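Local atomic coordinates of phenolic acid decarboxylase (Sedimentibacter hydroxybenzoicus, PDB entry 7AE5), a protein that catalyses the reversible, non-oxidative decarboxylation of 4-hydroxybenzoate and 3,4-dihydroxybenzoate, as a UbiD-family enzyme that depends on prenylated FMN and manganese. Residues Leu12-Gln17 with His74-Gly79; Glu18-Arg23 with His68-Asn73; Gly367-Leu372 with Lys383-Val388. All coordinates share one frame; numbering follows the deposited sequence.

How the contacts relate
Contacts 1 and 2 are neighbours in the N-terminal family region, their centres about 7 Å apart, and both set helix 71-77 against the chain from helix 8-17 to the turn before strand 21-24. Contact 1 is apolar, made by leucine and valine methyl groups; contact 2 is polar, with a glutamine amide set against the start of the same helix. Helix 8-17 and strand 21-24 are also linked by the salt bridge from Glu16 to Arg23. Contact 3 belongs to the C-terminal family region, its centre about 34 Å from that of contact 1 and about 33 Å from that of contact 2, and is purely aliphatic helix-on-sheet packing. All three are largely buried; segments of contacts 2 and 3 also meet neighbouring subunits, two of them in contact 3.

Contact 1. Residues Leu12-Gln17 with His74-Gly79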
loop_
_atom_site.group_PDB
_atom_site.type_symbol
_atom_site.label_atom_id
_atom_site.label_comp_id
_atom_site.label_asym_id
_atom_site.label_seq_id
_atom_site.Cartn_x
_atom_site.Cartn_y
_atom_site.Cartn_z
ATOM N N LEU C 12 -17.810 30.559 -41.144
ATOM C CA LEU C 12 -17.958 31.734 -40.290
ATOM C C LEU C 12 -19.381 32.280 -40.346
ATOM O O LEU C 12 -19.953 32.648 -39.314
ATOM C CB LEU C 12 -16.954 32.808 -40.706
ATOM C CG LEU C 12 -15.511 32.639 -40.222
ATOM C CD1 LEU C 12 -14.682 33.872 -40.556
ATOM C CD2 LEU C 12 -15.460 32.338 -38.732
ATOM N N GLU C 13 -19.968 32.335 -41.543
ATOM C CA GLU C 13 -21.324 32.861 -41.671
ATOM C C GLU C 13 -22.342 31.920 -41.040
ATOM O O GLU C 13 -23.335 32.373 -40.458
ATOM C CB GLU C 13 -21.656 33.107 -43.143
ATOM N N VAL C 14 -22.120 30.610 -41.151
ATOM C CA VAL C 14 -22.966 29.654 -40.442
ATOM C C VAL C 14 -22.864 29.876 -38.939
ATOM O O VAL C 14 -23.872 29.852 -38.222
ATOM C CB VAL C 14 -22.588 28.213 -40.833
ATOM C CG1 VAL C 14 -23.185 27.217 -39.852
ATOM C CG2 VAL C 14 -23.053 27.916 -42.249
ATOM N N LEU C 15 -21.646 30.113 -38.444
ATOM C CA LEU C 15 -21.453 30.384 -37.022
ATOM C C LEU C 15 -22.219 31.629 -36.592
ATOM O O LEU C 15 -22.915 31.624 -35.570
ATOM C CB LEU C 15 -19.963 30.545 -36.715
ATOM C CG LEU C 15 -19.064 29.307 -36.667
ATOM C CD1 LEU C 15 -17.643 29.716 -36.318
ATOM C CD2 LEU C 15 -19.584 28.289 -35.670
ATOM N N GLU C 16 -22.098 32.713 -37.365
ATOM C CA GLU C 16 -22.784 33.952 -37.012
ATOM C C GLU C 16 -24.297 33.789 -37.084
ATOM O O GLU C 16 -25.029 34.371 -36.275
ATOM C CB GLU C 16 -22.325 35.088 -37.925
ATOM C CG GLU C 16 -22.933 36.437 -37.578
ATOM C CD GLU C 16 -22.306 37.581 -38.351
ATOM O OE1 GLU C 16 -22.022 37.404 -39.554
ATOM O OE2 GLU C 16 -22.097 38.659 -37.755
ATOM N N GLN C 17 -24.784 33.000 -38.046
ATOM C CA GLN C 17 -26.222 32.784 -38.163
ATOM C C GLN C 17 -26.770 32.038 -36.953
ATOM O O GLN C 17 -27.875 32.332 -36.483
ATOM C CB GLN C 17 -26.533 32.019 -39.449
ATOM C CG GLN C 17 -26.993 32.896 -40.600
ATOM C CD GLN C 17 -27.076 32.135 -41.909
ATOM O OE1 GLN C 17 -26.836 30.928 -41.954
ATOM N NE2 GLN C 17 -27.419 32.839 -42.983
ATOM N N HIS C 74 -18.026 23.043 -32.647
ATOM C CA HIS C 74 -17.613 21.707 -33.067
ATOM C C HIS C 74 -18.761 20.963 -33.734
ATOM O O HIS C 74 -18.566 20.292 -34.755
ATOM C CB HIS C 74 -17.095 20.927 -31.858
ATOM C CG HIS C 74 -16.302 19.707 -32.210
ATOM N ND1 HIS C 74 -16.889 18.526 -32.612
ATOM C CD2 HIS C 74 -14.967 19.478 -32.201
ATOM C CE1 HIS C 74 -15.950 17.626 -32.843
ATOM N NE2 HIS C 74 -14.774 18.178 -32.602
ATOM N N ALA C 75 -19.968 21.068 -33.170
ATOM C CA ALA C 75 -21.132 20.429 -33.774
ATOM C C ALA C 75 -21.396 20.984 -35.167
ATOM O O ALA C 75 -21.600 20.228 -36.123
ATOM C CB ALA C 75 -22.356 20.617 -32.878
ATOM N N LEU C 76 -21.389 22.313 -35.300
ATOM C CA LEU C 76 -21.602 22.926 -36.607
ATOM C C LEU C 76 -20.489 22.567 -37.580
ATOM O O LEU C 76 -20.725 22.496 -38.792
ATOM C CB LEU C 76 -21.712 24.443 -36.463
ATOM C CG LEU C 76 -22.870 24.954 -35.607
ATOM C CD1 LEU C 76 -22.684 26.426 -35.285
ATOM C CD2 LEU C 76 -24.199 24.720 -36.308
ATOM N N MET C 77 -19.273 22.342 -37.072
ATOM C CA MET C 77 -18.173 21.940 -37.942
ATOM C C MET C 77 -18.519 20.669 -38.703
ATOM O O MET C 77 -18.252 20.563 -39.904
ATOM C CB MET C 77 -16.897 21.748 -37.120
ATOM C CG MET C 77 -15.795 20.989 -37.843
ATOM S SD MET C 77 -14.335 20.700 -36.824
ATOM C CE MET C 77 -14.785 19.172 -36.006
ATOM N N LEU C 78 -19.146 19.710 -38.029
ATOM C CA LEU C 78 -19.547 18.458 -38.652
ATOM C C LEU C 78 -20.916 18.532 -39.307
ATOM O O LEU C 78 -21.452 17.494 -39.709
ATOM C CB LEU C 78 -19.529 17.329 -37.626
ATOM C CG LEU C 78 -18.144 17.135 -37.025
ATOM C CD1 LEU C 78 -18.193 16.917 -35.516
ATOM C CD2 LEU C 78 -17.483 15.996 -37.749
ATOM N N GLY C 79 -21.488 19.726 -39.428
ATOM C CA GLY C 79 -22.778 19.873 -40.071
ATOM C C GLY C 79 -23.954 19.411 -39.244
ATOM O O GLY C 79 -24.988 19.039 -39.806
#
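Leu76 reaches from helix 71-77 to Leu15 and Val14 of helix 8-17, and apolar packing is all that joins the two segments. It is aliphatic helix-to-helix packing within the N-terminal UbiD family region, away from the cofactor and metal sites. The closest approach is between methyl groups: CD1 of Leu76 lies 3.6 Å from CD2 of Leu15. The other methyl of Leu76, CD2, turns to CG1 of Val14 at a looser 4.5 Å, so the forked end of one leucine serves two successive residues of the facing helix. With its CG anti to the carbonyl carbon (chi1 -62°), Leu76 extends across the gap, spanning backbones whose CA atoms, at Leu15 and Leu76, stay 7.5 Å apart. Leucine suits this place because its branch comes late enough to bridge that separation, whereas Val14, already pointing across, offers a short, broad surface.

Backbone hydrogen bonding shapes the end of the second helix. Gly79 N bonds to Leu76 O at 2.9 Å as part of a Schellman motif, and Gly79 supplies its positive-phi residue, a conformation that glycine adopts readily. Tyr5 OH bonds to the same Leu76 carbonyl.

Around this junction, Val14 also rests on Tyr5, while Leu12 and Glu16 pack on Leu21 of strand 21-24. Ala75, and Leu78 just past the helix end, touch helix 86-96; Met77 meets helix 211-217, while Leu76 points to helix 8-17.

Contact 2. Residues Glu18-Arg23 with His68-Asn73; sequences EGQLIR and HGSWQN
Gln20, just past the Schellman turn at Gly19 that closes helix 8-17, reaches the first turn of helix 71-77, where Ser70 is the N-cap. NE2 of Gln20 donates to OD1 of Asn73 at 3.0 Å, with an N-H...O angle of 155°. The acceptor lies close to the plane of the glutamine amide, but the two amide planes stand 68° apart, so the groups meet strongly turned rather than stacked. A bend in the glutamine chain (chi2 -54°) also brings its amide beside CB of Gln72, which lies 3.8 Å from Gln20 NE2.

Ser70 OG accepts from Asn73 N at 3.1 Å, the capping bond, and is also bonded to Gln48 O. Serine fits here because its short side chain can accept from the N-H three residues ahead. The side chain of Asn73 works at both ends: OD1 receives Gln20, while ND2 bonds to Val67 O.

A leucine in place of Gln20 would probably leave Asn73 OD1 and the carbonyl of Asn47, the second partner of NE2, without their donor in a buried setting. The chemistry thus implies hydrogen bonding between uncharged groups: NE2 links the turn after helix 8-17 to both Asn73 and Asn47 O, Ser70 separately reaches Gln48 O, and the bond to Val67 helps fix which way the Asn73 amide is turned.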
loop_
_atom_site.group_PDB
_atom_site.type_symbol
_atom_site.label_atom_id
_atom_site.label_comp_id
_atom_site.label_asym_id
_atom_site.label_seq_id
_atom_site.Cartn_x
_atom_site.Cartn_y
_atom_site.Cartn_z
ATOM N N GLU C 18 -26.011 31.074 -36.434
ATOM C CA GLU C 18 -26.423 30.304 -35.268
ATOM C C GLU C 18 -26.121 31.011 -33.953
ATOM O O GLU C 18 -26.373 30.437 -32.889
ATOM C CB GLU C 18 -25.746 28.931 -35.280
ATOM C CG GLU C 18 -26.062 28.095 -36.511
ATOM C CD GLU C 18 -27.458 27.507 -36.480
ATOM O OE1 GLU C 18 -28.004 27.215 -37.566
ATOM O OE2 GLU C 18 -28.009 27.335 -35.374
ATOM N N GLY C 19 -25.595 32.232 -33.998
ATOM C CA GLY C 19 -25.269 32.952 -32.783
ATOM C C GLY C 19 -23.957 32.563 -32.146
ATOM O O GLY C 19 -23.789 32.748 -30.936
ATOM N N GLN C 20 -23.013 32.032 -32.923
ATOM C CA GLN C 20 -21.736 31.565 -32.402
ATOM C C GLN C 20 -20.563 32.390 -32.925
ATOM O O GLN C 20 -19.442 31.887 -33.030
ATOM C CB GLN C 20 -21.537 30.086 -32.735
ATOM C CG GLN C 20 -22.420 29.156 -31.926
ATOM C CD GLN C 20 -22.286 29.386 -30.435
ATOM O OE1 GLN C 20 -23.266 29.682 -29.751
ATOM N NE2 GLN C 20 -21.068 29.255 -29.923
ATOM N N LEU C 21 -20.803 33.660 -33.247
ATOM C CA LEU C 21 -19.738 34.531 -33.727
ATOM C C LEU C 21 -20.039 35.963 -33.308
ATOM O O LEU C 21 -21.165 36.440 -33.476
ATOM C CB LEU C 21 -19.584 34.428 -35.251
ATOM C CG LEU C 21 -18.303 34.976 -35.892
ATOM C CD1 LEU C 21 -18.082 34.318 -37.238
ATOM C CD2 LEU C 21 -18.352 36.490 -36.061
ATOM N N ILE C 22 -19.025 36.637 -32.770
ATOM C CA ILE C 22 -19.132 38.017 -32.316
ATOM C C ILE C 22 -18.265 38.893 -33.211
ATOM O O ILE C 22 -17.146 38.511 -33.575
ATOM C CB ILE C 22 -18.714 38.157 -30.839
ATOM C CG1 ILE C 22 -19.606 37.289 -29.950
ATOM C CG2 ILE C 22 -18.764 39.610 -30.394
ATOM C CD1 ILE C 22 -21.047 37.738 -29.914
ATOM N N ARG C 23 -18.790 40.061 -33.572
ATOM C CA ARG C 23 -18.065 41.056 -34.352
ATOM C C ARG C 23 -17.685 42.207 -33.432
ATOM O O ARG C 23 -18.562 42.865 -32.860
ATOM C CB ARG C 23 -18.909 41.560 -35.521
ATOM C CG ARG C 23 -19.083 40.555 -36.647
ATOM C CD ARG C 23 -18.853 41.196 -38.006
ATOM N NE ARG C 23 -18.478 40.216 -39.018
ATOM C CZ ARG C 23 -19.335 39.587 -39.812
ATOM N NH1 ARG C 23 -20.635 39.824 -39.751
ATOM N NH2 ARG C 23 -18.875 38.701 -40.690
ATOM N N HIS C 68 -12.916 27.029 -33.340
ATOM C CA HIS C 68 -13.262 25.688 -32.885
ATOM C C HIS C 68 -13.595 25.630 -31.397
ATOM O O HIS C 68 -13.803 24.535 -30.868
ATOM C CB HIS C 68 -12.111 24.716 -33.167
ATOM C CG HIS C 68 -11.970 24.328 -34.607
ATOM N ND1 HIS C 68 -11.375 25.145 -35.543
ATOM C CD2 HIS C 68 -12.323 23.198 -35.265
ATOM C CE1 HIS C 68 -11.380 24.543 -36.718
ATOM N NE2 HIS C 68 -11.949 23.359 -36.577
ATOM N N GLY C 69 -13.661 26.771 -30.714
ATOM C CA GLY C 69 -13.609 26.773 -29.263
ATOM C C GLY C 69 -14.894 26.559 -28.485
ATOM O O GLY C 69 -15.136 27.263 -27.500
ATOM N N SER C 70 -15.707 25.587 -28.890
ATOM C CA SER C 70 -16.908 25.218 -28.149
ATOM C C SER C 70 -17.529 24.008 -28.823
ATOM O O SER C 70 -17.319 23.765 -30.014
ATOM C CB SER C 70 -17.928 26.362 -28.080
ATOM O OG SER C 70 -18.532 26.603 -29.341
ATOM N N TRP C 71 -18.305 23.252 -28.044
ATOM C CA TRP C 71 -19.005 22.105 -28.602
ATOM C C TRP C 71 -20.114 22.518 -29.557
ATOM O O TRP C 71 -20.527 21.707 -30.393
ATOM C CB TRP C 71 -19.560 21.229 -27.479
ATOM C CG TRP C 71 -18.475 20.512 -26.748
ATOM C CD1 TRP C 71 -18.147 20.636 -25.429
ATOM C CD2 TRP C 71 -17.539 19.585 -27.310
ATOM N NE1 TRP C 71 -17.082 19.821 -25.130
ATOM C CE2 TRP C 71 -16.687 19.169 -26.269
ATOM C CE3 TRP C 71 -17.346 19.059 -28.592
ATOM C CZ2 TRP C 71 -15.657 18.252 -26.470
ATOM C CZ3 TRP C 71 -16.323 18.149 -28.789
ATOM C CH2 TRP C 71 -15.493 17.753 -27.733
ATOM N N GLN C 72 -20.602 23.754 -29.455
ATOM C CA GLN C 72 -21.527 24.265 -30.459
ATOM C C GLN C 72 -20.817 24.458 -31.793
ATOM O O GLN C 72 -21.300 24.004 -32.837
ATOM C CB GLN C 72 -22.156 25.577 -29.985
ATOM C CG GLN C 72 -23.272 25.416 -28.960
ATOM C CD GLN C 72 -22.772 24.909 -27.619
ATOM O OE1 GLN C 72 -21.620 25.134 -27.247
ATOM N NE2 GLN C 72 -23.641 24.225 -26.884
ATOM N N ASN C 73 -19.660 25.127 -31.774
ATOM C CA ASN C 73 -18.879 25.301 -32.995
ATOM C C ASN C 73 -18.406 23.959 -33.540
ATOM O O ASN C 73 -18.374 23.751 -34.758
ATOM C CB ASN C 73 -17.682 26.213 -32.724
ATOM C CG ASN C 73 -18.092 27.582 -32.227
ATOM O OD1 ASN C 73 -19.245 27.802 -31.858
ATOM N ND2 ASN C 73 -17.143 28.511 -32.203
#

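Contact 3. Residues Gly367-Leu372 with Lys383-Val388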
loop_
_atom_site.group_PDB
_atom_site.type_symbol
_atom_site.label_atom_id
_atom_site.label_comp_id
_atom_site.label_asym_id
_atom_site.label_seq_id
_atom_site.Cartn_x
_atom_site.Cartn_y
_atom_site.Cartn_z
ATOM N N GLY C 367 -10.055 -4.985 -16.848
ATOM C CA GLY C 367 -9.513 -5.537 -18.076
ATOM C C GLY C 367 -9.590 -4.552 -19.226
ATOM O O GLY C 367 -8.657 -4.441 -20.025
ATOM N N VAL C 368 -10.701 -3.818 -19.319
ATOM C CA VAL C 368 -10.837 -2.792 -20.348
ATOM C C VAL C 368 -9.772 -1.720 -20.171
ATOM O O VAL C 368 -9.185 -1.237 -21.148
ATOM C CB VAL C 368 -12.256 -2.193 -20.319
ATOM C CG1 VAL C 368 -12.330 -0.950 -21.190
ATOM C CG2 VAL C 368 -13.274 -3.225 -20.769
ATOM N N ALA C 369 -9.502 -1.333 -18.922
ATOM C CA ALA C 369 -8.445 -0.363 -18.660
ATOM C C ALA C 369 -7.079 -0.921 -19.036
ATOM O O ALA C 369 -6.250 -0.212 -19.618
ATOM C CB ALA C 369 -8.469 0.055 -17.191
ATOM N N PHE C 370 -6.824 -2.193 -18.706
ATOM C CA PHE C 370 -5.574 -2.830 -19.111
ATOM C C PHE C 370 -5.381 -2.755 -20.621
ATOM O O PHE C 370 -4.260 -2.549 -21.102
ATOM C CB PHE C 370 -5.541 -4.290 -18.656
ATOM C CG PHE C 370 -5.439 -4.470 -17.166
ATOM C CD1 PHE C 370 -4.866 -3.493 -16.369
ATOM C CD2 PHE C 370 -5.903 -5.629 -16.566
ATOM C CE1 PHE C 370 -4.768 -3.663 -15.001
ATOM C CE2 PHE C 370 -5.809 -5.807 -15.198
ATOM C CZ PHE C 370 -5.239 -4.823 -14.414
ATOM N N ARG C 371 -6.464 -2.921 -21.383
ATOM C CA ARG C 371 -6.360 -2.853 -22.835
ATOM C C ARG C 371 -5.987 -1.447 -23.291
ATOM O O ARG C 371 -5.113 -1.275 -24.149
ATOM C CB ARG C 371 -7.669 -3.305 -23.483
ATOM C CG ARG C 371 -7.546 -3.566 -24.975
ATOM C CD ARG C 371 -6.347 -4.452 -25.277
ATOM N NE ARG C 371 -6.575 -5.338 -26.413
ATOM C CZ ARG C 371 -6.188 -6.607 -26.472
ATOM N NH1 ARG C 371 -5.589 -7.197 -25.449
ATOM N NH2 ARG C 371 -6.404 -7.300 -27.585
ATOM N N LEU C 372 -6.634 -0.429 -22.719
ATOM C CA LEU C 372 -6.285 0.947 -23.058
ATOM C C LEU C 372 -4.834 1.241 -22.713
ATOM O O LEU C 372 -4.094 1.820 -23.517
ATOM C CB LEU C 372 -7.202 1.926 -22.330
ATOM C CG LEU C 372 -6.815 3.374 -22.645
ATOM C CD1 LEU C 372 -7.716 3.959 -23.728
ATOM C CD2 LEU C 372 -6.819 4.238 -21.394
ATOM N N LYS C 383 -2.746 8.317 -17.947
ATOM C CA LYS C 383 -2.376 8.161 -16.545
ATOM C C LYS C 383 -3.571 7.882 -15.643
ATOM O O LYS C 383 -3.467 7.065 -14.722
ATOM C CB LYS C 383 -1.643 9.412 -16.049
ATOM C CG LYS C 383 -1.194 9.331 -14.602
ATOM C CD LYS C 383 -0.418 10.570 -14.191
ATOM C CE LYS C 383 -1.281 11.818 -14.281
ATOM N NZ LYS C 383 -0.520 13.054 -13.947
ATOM N N ILE C 384 -4.707 8.529 -15.888
ATOM C CA ILE C 384 -5.902 8.364 -15.071
ATOM C C ILE C 384 -6.994 7.778 -15.952
ATOM O O ILE C 384 -7.429 8.417 -16.919
ATOM C CB ILE C 384 -6.351 9.690 -14.441
ATOM C CG1 ILE C 384 -5.223 10.264 -13.581
ATOM C CG2 ILE C 384 -7.609 9.481 -13.609
ATOM C CD1 ILE C 384 -5.511 11.636 -13.021
ATOM N N VAL C 385 -7.435 6.568 -15.620
ATOM C CA VAL C 385 -8.406 5.829 -16.419
ATOM C C VAL C 385 -9.604 5.506 -15.537
ATOM O O VAL C 385 -9.478 4.762 -14.557
ATOM C CB VAL C 385 -7.800 4.546 -17.007
ATOM C CG1 VAL C 385 -8.824 3.819 -17.865
ATOM C CG2 VAL C 385 -6.551 4.870 -17.809
ATOM N N ILE C 386 -10.762 6.056 -15.893
ATOM C CA ILE C 386 -12.015 5.819 -15.187
ATOM C C ILE C 386 -12.918 4.996 -16.092
ATOM O O ILE C 386 -13.120 5.348 -17.260
ATOM C CB ILE C 386 -12.698 7.138 -14.787
ATOM C CG1 ILE C 386 -11.733 8.025 -13.998
ATOM C CG2 ILE C 386 -13.963 6.865 -13.987
ATOM C CD1 ILE C 386 -12.172 9.466 -13.903
ATOM N N VAL C 387 -13.459 3.905 -15.558
ATOM C CA VAL C 387 -14.370 3.034 -16.292
ATOM C C VAL C 387 -15.749 3.137 -15.658
ATOM O O VAL C 387 -15.896 2.969 -14.442
ATOM C CB VAL C 387 -13.880 1.577 -16.308
ATOM C CG1 VAL C 387 -14.735 0.751 -17.252
ATOM C CG2 VAL C 387 -12.417 1.515 -16.718
ATOM N N VAL C 388 -16.757 3.413 -16.483
ATOM C CA VAL C 388 -18.132 3.562 -16.031
ATOM C C VAL C 388 -19.008 2.579 -16.803
ATOM O O VAL C 388 -18.586 1.973 -17.789
ATOM C CB VAL C 388 -18.647 5.004 -16.197
ATOM C CG1 VAL C 388 -17.773 5.976 -15.410
ATOM C CG2 VAL C 388 -18.676 5.384 -17.671
#
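This is an aliphatic helix-on-sheet contact in the C-terminal family region: helix 364-372 lies over strand 384-388, an inner strand of a five-stranded mixed sheet. The helix belongs to the link between strand 352-357 and its parallel neighbour 384-388, which makes the unit a beta-alpha-beta crossover. As expected of such a connection, helix and strand run in broadly opposing directions: for helix segment 367-372 and strand 384-388 the N-to-C directions are 142° apart and the closest axis approach is 9.0 Å.

Val385 is the central residue on the strand. Its CG1 methyl meets Ala369 CB at 3.8 Å, and its CG2 meets Leu372 CD2 at 3.7 Å, so the valine fork straddles the two, CG2 toward Leu372 and CG1 mainly on Ala369. Leu372 holds its CG anti to the backbone N (chi1 178°), which carries the long side chain beside Val385; the two side chains lie alongside one another, pointing opposite ways. Ala369 also touches Val387, CB to CG2 at 4.2 Å, and so sits over both valines.

Residue size explains the fit. The small Ala369 lets the helix come near the strand, the CA atoms of Ala369 and Val385 being 6.6 Å apart, and Leu372, almost one turn later, packs beside it. Beta-branched valines suit an extended strand, and two residues apart they present methyls to the same face, while Ile386 points away to the other. No hydrogen bond crosses the interface.

Within the layer, Ala369 also touches Ile439 of strand 434-441, and Leu372 touches Val353 of strand 352-357, so the helix spans all three parallel strands. Leu333 of helix 323-336 packs on Leu372 from the same chain, and Phe370 meets Phe370 of a neighbouring subunit, their ring planes nearly parallel.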